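Local coordinates for berberine bridge enzyme-like protein (Arabidopsis thaliana, PDB 5D79), which is a secreted FAD-dependent oxidoreductase of the berberine bridge enzyme-like family and is involved in adaptation to salt stress, at residues 155-160 against 334-339; 289-292 against 298-301. One frame throughout, in Å; residues are numbered along the deposited sequence.

Interaction 1. Residues 155-160 against 334-339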
loop_
_atom_site.group_PDB
_atom_site.type_symbol
_atom_site.label_atom_id
_atom_site.label_comp_id
_atom_site.label_asym_id
_atom_site.label_seq_id
_atom_site.Cartn_x
_atom_site.Cartn_y
_atom_site.Cartn_z
ATOM N N GLU A 155 14.077 -0.483 -3.435
ATOM C CA GLU A 155 15.158 0.208 -4.132
ATOM C C GLU A 155 15.468 1.524 -3.417
ATOM O O GLU A 155 16.637 1.893 -3.240
ATOM C CB GLU A 155 14.796 0.450 -5.608
ATOM C CG GLU A 155 14.797 -0.815 -6.471
ATOM C CD GLU A 155 13.973 -0.694 -7.766
ATOM O OE1 GLU A 155 13.326 0.354 -8.000
ATOM O OE2 GLU A 155 13.973 -1.671 -8.546
ATOM N N LEU A 156 14.416 2.223 -3.002
ATOM C CA LEU A 156 14.578 3.479 -2.287
ATOM C C LEU A 156 15.322 3.251 -0.967
ATOM O O LEU A 156 16.296 3.952 -0.646
ATOM C CB LEU A 156 13.222 4.130 -2.028
ATOM C CG LEU A 156 13.303 5.344 -1.114
ATOM C CD1 LEU A 156 14.101 6.448 -1.788
ATOM C CD2 LEU A 156 11.911 5.817 -0.742
ATOM N N TYR A 157 14.851 2.265 -0.213
ATOM C CA TYR A 157 15.494 1.869 1.026
ATOM C C TYR A 157 16.980 1.614 0.814
ATOM O O TYR A 157 17.825 2.079 1.588
ATOM C CB TYR A 157 14.827 0.616 1.586
ATOM C CG TYR A 157 13.467 0.870 2.160
ATOM C CD1 TYR A 157 13.065 2.154 2.489
ATOM C CD2 TYR A 157 12.574 -0.174 2.381
ATOM C CE1 TYR A 157 11.805 2.390 3.026
ATOM C CE2 TYR A 157 11.316 0.052 2.925
ATOM C CZ TYR A 157 10.948 1.334 3.245
ATOM O OH TYR A 157 9.713 1.580 3.779
ATOM N N TYR A 158 17.287 0.878 -0.249
ATOM C CA TYR A 158 18.653 0.465 -0.540
ATOM C C TYR A 158 19.537 1.666 -0.804
ATOM O O TYR A 158 20.674 1.724 -0.353
ATOM C CB TYR A 158 18.677 -0.480 -1.739
ATOM C CG TYR A 158 20.037 -1.029 -2.061
ATOM C CD1 TYR A 158 20.645 -1.969 -1.229
ATOM C CD2 TYR A 158 20.714 -0.628 -3.208
ATOM C CE1 TYR A 158 21.894 -2.488 -1.532
ATOM C CE2 TYR A 158 21.960 -1.141 -3.519
ATOM C CZ TYR A 158 22.546 -2.069 -2.681
ATOM O OH TYR A 158 23.786 -2.572 -2.999
ATOM N N GLU A 159 18.995 2.632 -1.532
ATOM C CA GLU A 159 19.757 3.810 -1.920
ATOM C C GLU A 159 20.113 4.642 -0.679
ATOM O O GLU A 159 21.266 5.027 -0.477
ATOM C CB GLU A 159 18.953 4.608 -2.957
ATOM C CG GLU A 159 19.671 5.782 -3.607
ATOM C CD GLU A 159 20.979 5.417 -4.300
ATOM O OE1 GLU A 159 21.100 4.306 -4.894
ATOM O OE2 GLU A 159 21.888 6.279 -4.241
ATOM N N ILE A 160 19.111 4.883 0.159
ATOM C CA ILE A 160 19.305 5.500 1.464
ATOM C C ILE A 160 20.276 4.717 2.355
ATOM O O ILE A 160 21.321 5.231 2.746
ATOM C CB ILE A 160 17.981 5.621 2.208
ATOM C CG1 ILE A 160 16.981 6.435 1.385
ATOM C CG2 ILE A 160 18.213 6.239 3.567
ATOM C CD1 ILE A 160 15.576 6.417 1.943
ATOM N N MET A 334 20.354 -3.007 15.924
ATOM C CA MET A 334 20.866 -3.000 14.553
ATOM C C MET A 334 20.605 -1.624 13.951
ATOM O O MET A 334 20.061 -0.754 14.628
ATOM C CB MET A 334 20.203 -4.094 13.705
ATOM C CG MET A 334 18.686 -3.936 13.566
ATOM S SD MET A 334 17.907 -5.290 12.676
ATOM C CE MET A 334 18.323 -6.666 13.719
ATOM N N SER A 335 20.990 -1.423 12.691
ATOM C CA SER A 335 20.697 -0.159 12.011
ATOM C C SER A 335 19.251 -0.161 11.499
ATOM O O SER A 335 18.613 -1.204 11.446
ATOM C CB SER A 335 21.681 0.076 10.866
ATOM O OG SER A 335 21.452 -0.845 9.817
ATOM N N TRP A 336 18.723 1.001 11.135
ATOM C CA TRP A 336 17.360 1.027 10.632
ATOM C C TRP A 336 17.267 0.245 9.326
ATOM O O TRP A 336 16.327 -0.514 9.117
ATOM C CB TRP A 336 16.855 2.461 10.437
ATOM C CG TRP A 336 15.648 2.503 9.576
ATOM C CD1 TRP A 336 14.349 2.288 9.955
ATOM C CD2 TRP A 336 15.625 2.737 8.163
ATOM N NE1 TRP A 336 13.520 2.377 8.862
ATOM C CE2 TRP A 336 14.276 2.647 7.749
ATOM C CE3 TRP A 336 16.617 3.007 7.203
ATOM C CZ2 TRP A 336 13.892 2.827 6.419
ATOM C CZ3 TRP A 336 16.232 3.182 5.885
ATOM C CH2 TRP A 336 14.880 3.092 5.502
ATOM N N ILE A 337 18.249 0.407 8.452
ATOM C CA ILE A 337 18.195 -0.287 7.186
ATOM C C ILE A 337 18.253 -1.803 7.424
ATOM O O ILE A 337 17.652 -2.576 6.682
ATOM C CB ILE A 337 19.334 0.171 6.219
ATOM C CG1 ILE A 337 19.152 -0.465 4.834
ATOM C CG2 ILE A 337 20.729 -0.134 6.783
ATOM C CD1 ILE A 337 17.815 -0.121 4.187
ATOM N N GLU A 338 18.954 -2.236 8.465
ATOM C CA GLU A 338 18.987 -3.660 8.769
ATOM C C GLU A 338 17.626 -4.118 9.303
ATOM O O GLU A 338 17.220 -5.267 9.095
ATOM C CB GLU A 338 20.115 -3.974 9.755
ATOM C CG GLU A 338 21.492 -3.994 9.095
ATOM C CD GLU A 338 22.630 -4.251 10.070
ATOM O OE1 GLU A 338 22.556 -3.792 11.230
ATOM O OE2 GLU A 338 23.606 -4.916 9.673
ATOM N N SER A 339 16.910 -3.210 9.964
ATOM C CA SER A 339 15.582 -3.517 10.499
ATOM C C SER A 339 14.561 -3.680 9.364
ATOM O O SER A 339 13.559 -4.377 9.519
ATOM C CB SER A 339 15.124 -2.434 11.474
ATOM O OG SER A 339 14.618 -1.309 10.785
#
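Y157 and W336 meet as an offset edge-to-face pair, their planes at 89°. The indole brings the rim of its six-membered ring to the tyrosine, with W336 CH2 3.6 Å from Y157 CD1. Next to this pair, I337 reaches the backbone of helix 153-163, where I337 CD1 lies 3.4 Å from Y157 O. I337 CD1 also touches Y157 CB at 4.0 Å. With I337 CG1 opposite the backbone N (chi1 -174°), the branch is directed so that CD1 can reach the other helix. I160 adds a looser apolar touch, CG2 to W336 CZ3 at 4.3 Å. Further out, Y157 OH is hydrogen-bonded to G172 O, which ties down the polar end of the ring. A leucine at Y157 would probably leave the W336 edge without its aromatic mate and G172 O without this hydroxyl. The side chain of Y157 is about 9 Å from the bound FAD. The start of helix 336-343 is set by a capping box: E338 N donates to S335 OG (3.2 Å), and S335 N donates to E338 OE1 (3.2 Å). No hydrogen bond joins the segments: ring and methyl packing holds the FAD-binding domain to the helix after strand 331-334.

Interaction 2. Residues 289-292 against 298-301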
loop_
_atom_site.group_PDB
_atom_site.type_symbol
_atom_site.label_atom_id
_atom_site.label_comp_id
_atom_site.label_asym_id
_atom_site.label_seq_id
_atom_site.Cartn_x
_atom_site.Cartn_y
_atom_site.Cartn_z
ATOM N N THR A 289 0.594 -9.821 15.155
ATOM C CA THR A 289 0.129 -10.610 14.030
ATOM C C THR A 289 -0.362 -11.966 14.503
ATOM O O THR A 289 0.351 -12.713 15.169
ATOM C CB THR A 289 1.227 -10.821 12.986
ATOM O OG1 THR A 289 1.846 -9.564 12.687
ATOM C CG2 THR A 289 0.637 -11.447 11.710
ATOM N N LEU A 290 -1.595 -12.275 14.158
ATOM C CA LEU A 290 -2.129 -13.591 14.393
ATOM C C LEU A 290 -2.002 -14.411 13.115
ATOM O O LEU A 290 -2.445 -13.981 12.049
ATOM C CB LEU A 290 -3.575 -13.490 14.838
ATOM C CG LEU A 290 -3.799 -12.587 16.035
ATOM C CD1 LEU A 290 -5.252 -12.696 16.458
ATOM C CD2 LEU A 290 -2.895 -13.005 17.152
ATOM N N GLU A 291 -1.384 -15.582 13.218
ATOM C CA GLU A 291 -1.073 -16.392 12.044
ATOM C C GLU A 291 -0.594 -17.773 12.468
ATOM O O GLU A 291 -0.444 -18.034 13.656
ATOM C CB GLU A 291 0.002 -15.716 11.197
ATOM C CG GLU A 291 1.302 -15.624 11.942
ATOM C CD GLU A 291 2.390 -15.004 11.135
ATOM O OE1 GLU A 291 2.117 -14.587 9.995
ATOM O OE2 GLU A 291 3.522 -14.939 11.645
ATOM N N ARG A 292 -0.347 -18.645 11.494
ATOM C CA ARG A 292 0.246 -19.953 11.762
ATOM C C ARG A 292 1.729 -19.857 12.074
ATOM O O ARG A 292 2.425 -18.970 11.577
ATOM C CB ARG A 292 0.071 -20.899 10.573
ATOM C CG ARG A 292 -1.334 -21.355 10.309
ATOM C CD ARG A 292 -1.857 -22.330 11.354
ATOM N NE ARG A 292 -3.284 -22.536 11.138
ATOM C CZ ARG A 292 -3.792 -23.524 10.409
ATOM N NH1 ARG A 292 -2.982 -24.420 9.853
ATOM N NH2 ARG A 292 -5.106 -23.625 10.248
ATOM N N VAL A 298 -1.752 -21.916 15.556
ATOM C CA VAL A 298 -1.992 -20.489 15.689
ATOM C C VAL A 298 -1.172 -19.913 16.843
ATOM O O VAL A 298 -1.095 -20.492 17.931
ATOM C CB VAL A 298 -3.489 -20.200 15.903
ATOM C CG1 VAL A 298 -3.759 -18.705 15.946
ATOM C CG2 VAL A 298 -4.294 -20.847 14.806
ATOM N N HIS A 299 -0.549 -18.772 16.591
ATOM C CA HIS A 299 0.174 -18.084 17.632
ATOM C C HIS A 299 0.011 -16.582 17.441
ATOM O O HIS A 299 -0.411 -16.144 16.376
ATOM C CB HIS A 299 1.653 -18.509 17.634
ATOM C CG HIS A 299 2.477 -17.935 16.519
ATOM N ND1 HIS A 299 3.853 -18.012 16.509
ATOM C CD2 HIS A 299 2.134 -17.279 15.383
ATOM C CE1 HIS A 299 4.322 -17.425 15.422
ATOM N NE2 HIS A 299 3.299 -16.968 14.723
ATOM N N ALA A 300 0.315 -15.812 18.489
ATOM C CA ALA A 300 0.399 -14.357 18.419
ATOM C C ALA A 300 1.853 -13.935 18.350
ATOM O O ALA A 300 2.642 -14.256 19.233
ATOM C CB ALA A 300 -0.273 -13.705 19.615
ATOM N N LEU A 301 2.195 -13.210 17.294
ATOM C CA LEU A 301 3.540 -12.709 17.091
ATOM C C LEU A 301 3.594 -11.198 17.358
ATOM O O LEU A 301 3.034 -10.404 16.609
ATOM C CB LEU A 301 3.999 -13.028 15.669
ATOM C CG LEU A 301 5.492 -13.096 15.377
ATOM C CD1 LEU A 301 6.128 -14.279 16.114
ATOM C CD2 LEU A 301 5.713 -13.187 13.871
#
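E291 and H299 run side by side on neighbouring antiparallel strands and point the same way. CB of E291 leaves the sheet on the face shared with T289, H299 and L301. CG then sits between the backbone N and the carbonyl carbon (chi1 65°). This turns it to the edge of the imidazole, in the ring plane, with E291 CG 3.7 Å from H299 NE2. Beyond CG the chain is extended, and the carboxylate and imidazole planes are 17° apart, nearly coplanar. At the tip, E291 OE2 touches L301 CD2 at 3.6 Å, while E291 OE1 makes a long, weak ion pair with K397 NZ. H299 NE2 is buried without a polar partner, whereas H299 ND1 is hydrogen-bonded to Q259.

The backbones pair as an antiparallel hairpin. T289 and L301 exchange two bonds, each 2.9 Å between the N of one and the O of the other. The E291-H299 pair is uneven: H299 N to E291 O is 3.0 Å, but E291 N to H299 O is a weak 3.4 Å. On the other face L290 CD2 packs on A300 CB at 3.7 Å.

That apolar face lies against helices 263-276 and 378-388, through I270, A266, W385 and L388. Strands 253-260 and 396-402 flank the hairpin in the seven-stranded antiparallel sheet, consistent with the sheet of the substrate-binding domain in berberine bridge enzyme-like proteins.

Overall arrangement
Both contacts are buried, but they do different jobs in the fold. Interaction 2 lies within the seven-stranded antiparallel sheet and joins strands close in sequence. Interaction 1 joins segments 174 residues apart in the chain and brings a helix of the FAD-binding region to a helix leaving the edge of that same sheet. Strand 253-260 separates edge strand 331-334 from strand 298-306. The contacts do not touch: their nearest atoms are about 13 Å apart. The chemistry follows the place. Backbone hydrogen bonds carry the pairing inside the sheet, while aromatic and aliphatic packing carries the helix-to-helix contact. Along the chain, interaction 2 is nested inside the loop that interaction 1 closes.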